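Local structure of phosphoserine aminotransferase (Bacillus alcalophilus, 1W23) at residues I130-F133 / S134-Q137; S243-M246 / L247-L251. The protein catalyses the reversible, pyridoxal-phosphate-dependent transfer of an amino group between phosphoserine and 2-oxoglutarate, a step in serine biosynthesis, and works as a homodimer. All coordinates share one frame; numbering follows the deposited sequence.

Contacts 1 and 2 are both local: each joins side chains three to five residues apart on one unbroken run of chain. They lie on opposite sides of the centre of the chain, with their own centres about 36 Å apart and their nearest atoms about 24 Å apart. Contact 1 is a short 3-10 turn at the surface, in the loop that leads from strand 115-121 to strand 142-148, away from the annotated sites. Contact 2 is about two and a half turns of a buried part of helix 241-256. It is nearer the cofactor: the side chain of S243 is about 11 Å from the bound pyridoxal phosphate and about 8 Å from that of Q195, which binds it.

Contact 1 (I130-F133 / S134-Q137); sequences IPDF and SEFQ
D132 and E135 make the polar core of a short 3-10 turn. E135 N donates to D132 O over 2.9 Å, the backbone i to i+3 bond of the turn. The side chain of E135 returns to the same residue: E135 OE2 takes the N-H of D132 at 3.0 Å. The glutamate carboxylate thus caps the D132 N-H, which is the Glu half of a capping box without the other half. The return bond is bent, 143° at the hydrogen, and D132 N meets OE2 from above the carboxylate plane. E135 CG is anti to its own carbonyl carbon (chi1 -51°), and the chain then runs extended back to D132. A second backbone bond, F136 N to F133 O at 3.1 Å, continues the turn. The two carboxylates come fairly close, with D132 OD1 3.9 Å from E135 OE2. The backbone N-H of D132 probably offsets part of this like charge.

The packing lies around the F136 ring. F133 CA sits over one face, 4.0 Å from the ring centroid, in a CH-pi contact. P131 CG meets the same ring at its edge, near the ring plane. The F133 and F136 side chains run side by side, their rings inclined at 54°. P131 and F136 also rest on V97 of strand 93-98 and A120 of strand 115-121, so the turn packs against the last two strands at this end of the sheet. The nearest approach of the two phenylalanine rings is F133 CD2 to F136 CZ, 3.6 Å.

Contact 2 (S243-M246 / L247-L251); sequences SIYM and LRNVL
Y245 and N249 meet one turn apart on the buried alpha-helix 241-256. The amide of N249 crosses the tyrosine ring obliquely, with the two planes 65° apart. N249 OD1 lies over one face of the Y245 ring, 3.7 Å above the plane and offset toward the rim. N249 ND2 reaches the hydroxyl end, where it makes a weak hydrogen bond to Y245 OH at 3.3 Å. R248 holds the other end of the amide. R248 NE and R248 NH2 both donate to N249 OD1, each over 3.0 Å, and OD1 lies in the guanidinium plane. This two-nitrogen grip should restrain rotation of the amide. R248 starts with CG anti to its backbone N (chi1 -169°), then bends at chi2 and chi3, which folds the guanidinium back to its neighbour. R248 NH2 also comes to 3.4 Å from Y245 CE1, with ring and guanidinium planes 66° apart.

Regular i to i+4 backbone bonds set the spacing of these groups. N249 N to Y245 O, 3.0 Å, spans the same turn as the side-chain pair. Beyond the helix, Y245 OH bonds to E25, N249 ND2 to the carbonyl of A18, and R248 NH1 to Q52. The polar ends thereby tie this helix to helix 44-61 and to the region of helix 16-24. I244 and L247 rest on F71 of strand 67-72, while M246 packs on M37 of the second subunit. One turn on from M246, V250 CG2 comes to 3.4 Å from M246 O.

Contact 1 (I130-F133 / S134-Q137)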
loop_
_atom_site.group_PDB
_atom_site.type_symbol
_atom_site.label_atom_id
_atom_site.label_comp_id
_atom_site.label_asym_id
_atom_site.label_seq_id
_atom_site.Cartn_x
_atom_site.Cartn_y
_atom_site.Cartn_z
ATOM N N ILE A 130 31.959 -0.481 2.054
ATOM C CA ILE A 130 31.545 -1.573 1.163
ATOM C C ILE A 130 32.705 -2.506 0.969
ATOM O O ILE A 130 33.829 -2.021 0.689
ATOM C CB ILE A 130 31.096 -0.978 -0.176
ATOM C CG1 ILE A 130 30.047 0.158 -0.029
ATOM C CG2 ILE A 130 30.623 -2.057 -1.151
ATOM C CD1 ILE A 130 28.807 -0.227 0.752
ATOM N N PRO A 131 32.567 -3.827 1.102
ATOM C CA PRO A 131 33.718 -4.742 0.861
ATOM C C PRO A 131 34.127 -4.700 -0.578
ATOM O O PRO A 131 33.370 -4.477 -1.525
ATOM C CB PRO A 131 33.150 -6.110 1.238
ATOM C CG PRO A 131 31.694 -5.964 1.133
ATOM C CD PRO A 131 31.343 -4.550 1.466
ATOM N N ASP A 132 35.438 -4.941 -0.806
ATOM C CA ASP A 132 36.017 -5.113 -2.095
ATOM C C ASP A 132 35.367 -6.327 -2.759
ATOM O O ASP A 132 35.209 -7.368 -2.139
ATOM C CB ASP A 132 37.510 -5.376 -1.892
ATOM C CG ASP A 132 38.376 -4.258 -1.396
ATOM O OD1 ASP A 132 39.548 -4.549 -1.028
ATOM O OD2 ASP A 132 37.934 -3.096 -1.428
ATOM N N PHE A 133 35.042 -6.213 -4.047
ATOM C CA PHE A 133 34.367 -7.276 -4.734
ATOM C C PHE A 133 35.224 -8.531 -4.800
ATOM O O PHE A 133 34.654 -9.636 -4.934
ATOM C CB PHE A 133 34.007 -6.834 -6.141
ATOM C CG PHE A 133 33.049 -5.639 -6.176
ATOM C CD1 PHE A 133 32.881 -4.925 -7.359
ATOM C CD2 PHE A 133 32.318 -5.195 -5.089
ATOM C CE1 PHE A 133 32.052 -3.813 -7.484
ATOM C CE2 PHE A 133 31.502 -4.071 -5.181
ATOM C CZ PHE A 133 31.348 -3.383 -6.360
ATOM N N SER A 134 36.546 -8.400 -4.738
ATOM C CA SER A 134 37.447 -9.543 -4.678
ATOM C C SER A 134 37.182 -10.405 -3.433
ATOM O O SER A 134 37.636 -11.568 -3.414
ATOM C CB SER A 134 38.922 -9.072 -4.728
ATOM O OG SER A 134 39.253 -8.255 -3.634
ATOM N N GLU A 135 36.574 -9.863 -2.405
ATOM C CA GLU A 135 36.312 -10.631 -1.223
ATOM C C GLU A 135 35.082 -11.562 -1.360
ATOM O O GLU A 135 34.825 -12.359 -0.451
ATOM C CB GLU A 135 36.107 -9.720 -0.024
ATOM C CG GLU A 135 37.168 -8.668 0.213
ATOM C CD GLU A 135 36.799 -7.633 1.251
ATOM O OE1 GLU A 135 36.190 -8.104 2.271
ATOM O OE2 GLU A 135 37.026 -6.361 1.250
ATOM N N PHE A 136 34.318 -11.400 -2.438
ATOM C CA PHE A 136 33.020 -12.073 -2.469
ATOM C C PHE A 136 33.206 -13.566 -2.669
ATOM O O PHE A 136 33.896 -14.061 -3.572
ATOM C CB PHE A 136 32.151 -11.575 -3.612
ATOM C CG PHE A 136 31.578 -10.173 -3.457
ATOM C CD1 PHE A 136 31.973 -9.268 -2.495
ATOM C CD2 PHE A 136 30.613 -9.779 -4.381
ATOM C CE1 PHE A 136 31.369 -7.996 -2.462
ATOM C CE2 PHE A 136 30.020 -8.560 -4.300
ATOM C CZ PHE A 136 30.399 -7.670 -3.360
ATOM N N GLN A 137 32.559 -14.304 -1.757
ATOM C CA GLN A 137 32.584 -15.759 -1.764
ATOM C C GLN A 137 31.267 -16.227 -2.418
ATOM O O GLN A 137 30.181 -16.094 -1.849
ATOM C CB GLN A 137 32.760 -16.327 -0.370
ATOM C CG GLN A 137 34.036 -15.771 0.287
ATOM C CD GLN A 137 35.281 -15.892 -0.594
ATOM O OE1 GLN A 137 36.092 -14.996 -0.866
ATOM N NE2 GLN A 137 35.492 -17.114 -1.111
#

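Contact 2 (S243-M246 / L247-L251)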
loop_
_atom_site.group_PDB
_atom_site.type_symbol
_atom_site.label_atom_id
_atom_site.label_comp_id
_atom_site.label_asym_id
_atom_site.label_seq_id
_atom_site.Cartn_x
_atom_site.Cartn_y
_atom_site.Cartn_z
ATOM N N SER A 243 -0.674 6.544 -4.675
ATOM C CA SER A 243 0.800 6.437 -4.570
ATOM C C SER A 243 1.431 6.333 -5.952
ATOM O O SER A 243 2.503 6.960 -6.176
ATOM C CB SER A 243 1.209 5.267 -3.692
ATOM O OG SER A 243 0.797 5.447 -2.367
ATOM N N ILE A 244 0.858 5.570 -6.860
ATOM C CA ILE A 244 1.417 5.453 -8.213
ATOM C C ILE A 244 1.269 6.757 -8.971
ATOM O O ILE A 244 2.192 7.172 -9.719
ATOM C CB ILE A 244 0.795 4.234 -8.940
ATOM C CG1 ILE A 244 1.260 2.935 -8.270
ATOM C CG2 ILE A 244 1.118 4.260 -10.421
ATOM C CD1 ILE A 244 0.418 1.707 -8.568
ATOM N N TYR A 245 0.160 7.464 -8.802
ATOM C CA TYR A 245 -0.008 8.795 -9.400
ATOM C C TYR A 245 1.046 9.739 -8.862
ATOM O O TYR A 245 1.677 10.498 -9.647
ATOM C CB TYR A 245 -1.445 9.271 -9.046
ATOM C CG TYR A 245 -1.610 10.753 -9.174
ATOM C CD1 TYR A 245 -1.864 11.376 -10.394
ATOM C CD2 TYR A 245 -1.507 11.590 -8.064
ATOM C CE1 TYR A 245 -2.013 12.749 -10.480
ATOM C CE2 TYR A 245 -1.622 12.943 -8.158
ATOM C CZ TYR A 245 -1.884 13.526 -9.394
ATOM O OH TYR A 245 -1.977 14.899 -9.437
ATOM N N MET A 246 1.310 9.750 -7.551
ATOM C CA MET A 246 2.347 10.646 -7.019
ATOM C C MET A 246 3.714 10.262 -7.542
ATOM O O MET A 246 4.541 11.156 -7.832
ATOM C CB MET A 246 2.315 10.646 -5.489
ATOM C CG MET A 246 1.157 11.406 -4.906
ATOM S SD MET A 246 1.106 13.140 -5.302
ATOM C CE MET A 246 2.701 13.717 -4.827
ATOM N N LEU A 247 4.029 8.967 -7.646
ATOM C CA LEU A 247 5.244 8.489 -8.253
ATOM C C LEU A 247 5.378 9.049 -9.682
ATOM O O LEU A 247 6.444 9.571 -10.053
ATOM C CB LEU A 247 5.245 6.952 -8.250
ATOM C CG LEU A 247 6.330 6.248 -9.085
ATOM C CD1 LEU A 247 7.691 6.465 -8.640
ATOM C CD2 LEU A 247 5.962 4.758 -9.170
ATOM N N ARG A 248 4.318 8.963 -10.489
ATOM C CA ARG A 248 4.347 9.545 -11.812
ATOM C C ARG A 248 4.743 11.011 -11.724
ATOM O O ARG A 248 5.603 11.485 -12.489
ATOM C CB ARG A 248 2.972 9.302 -12.476
ATOM C CG ARG A 248 2.902 9.629 -13.978
ATOM C CD ARG A 248 2.920 11.123 -14.365
ATOM N NE ARG A 248 1.865 11.880 -13.645
ATOM C CZ ARG A 248 0.648 12.021 -14.109
ATOM N NH1 ARG A 248 0.269 11.551 -15.297
ATOM N NH2 ARG A 248 -0.264 12.670 -13.348
ATOM N N ASN A 249 4.063 11.779 -10.854
ATOM C CA ASN A 249 4.375 13.207 -10.741
ATOM C C ASN A 249 5.827 13.442 -10.360
ATOM O O ASN A 249 6.468 14.389 -10.915
ATOM C CB ASN A 249 3.462 13.869 -9.718
ATOM C CG ASN A 249 2.037 14.037 -10.159
ATOM O OD1 ASN A 249 1.610 13.567 -11.225
ATOM N ND2 ASN A 249 1.297 14.807 -9.341
ATOM N N VAL A 250 6.394 12.680 -9.456
ATOM C CA VAL A 250 7.817 12.836 -9.079
ATOM C C VAL A 250 8.713 12.522 -10.248
ATOM O O VAL A 250 9.680 13.246 -10.519
ATOM C CB VAL A 250 8.131 11.973 -7.840
ATOM C CG1 VAL A 250 9.646 11.980 -7.585
ATOM C CG2 VAL A 250 7.386 12.497 -6.631
ATOM N N LEU A 251 8.421 11.444 -10.981
ATOM C CA LEU A 251 9.245 11.091 -12.141
ATOM C C LEU A 251 9.189 12.188 -13.215
ATOM O O LEU A 251 10.200 12.471 -13.873
ATOM C CB LEU A 251 8.803 9.750 -12.730
ATOM C CG LEU A 251 8.943 8.533 -11.820
ATOM C CD1 LEU A 251 8.194 7.355 -12.427
ATOM C CD2 LEU A 251 10.406 8.199 -11.647
#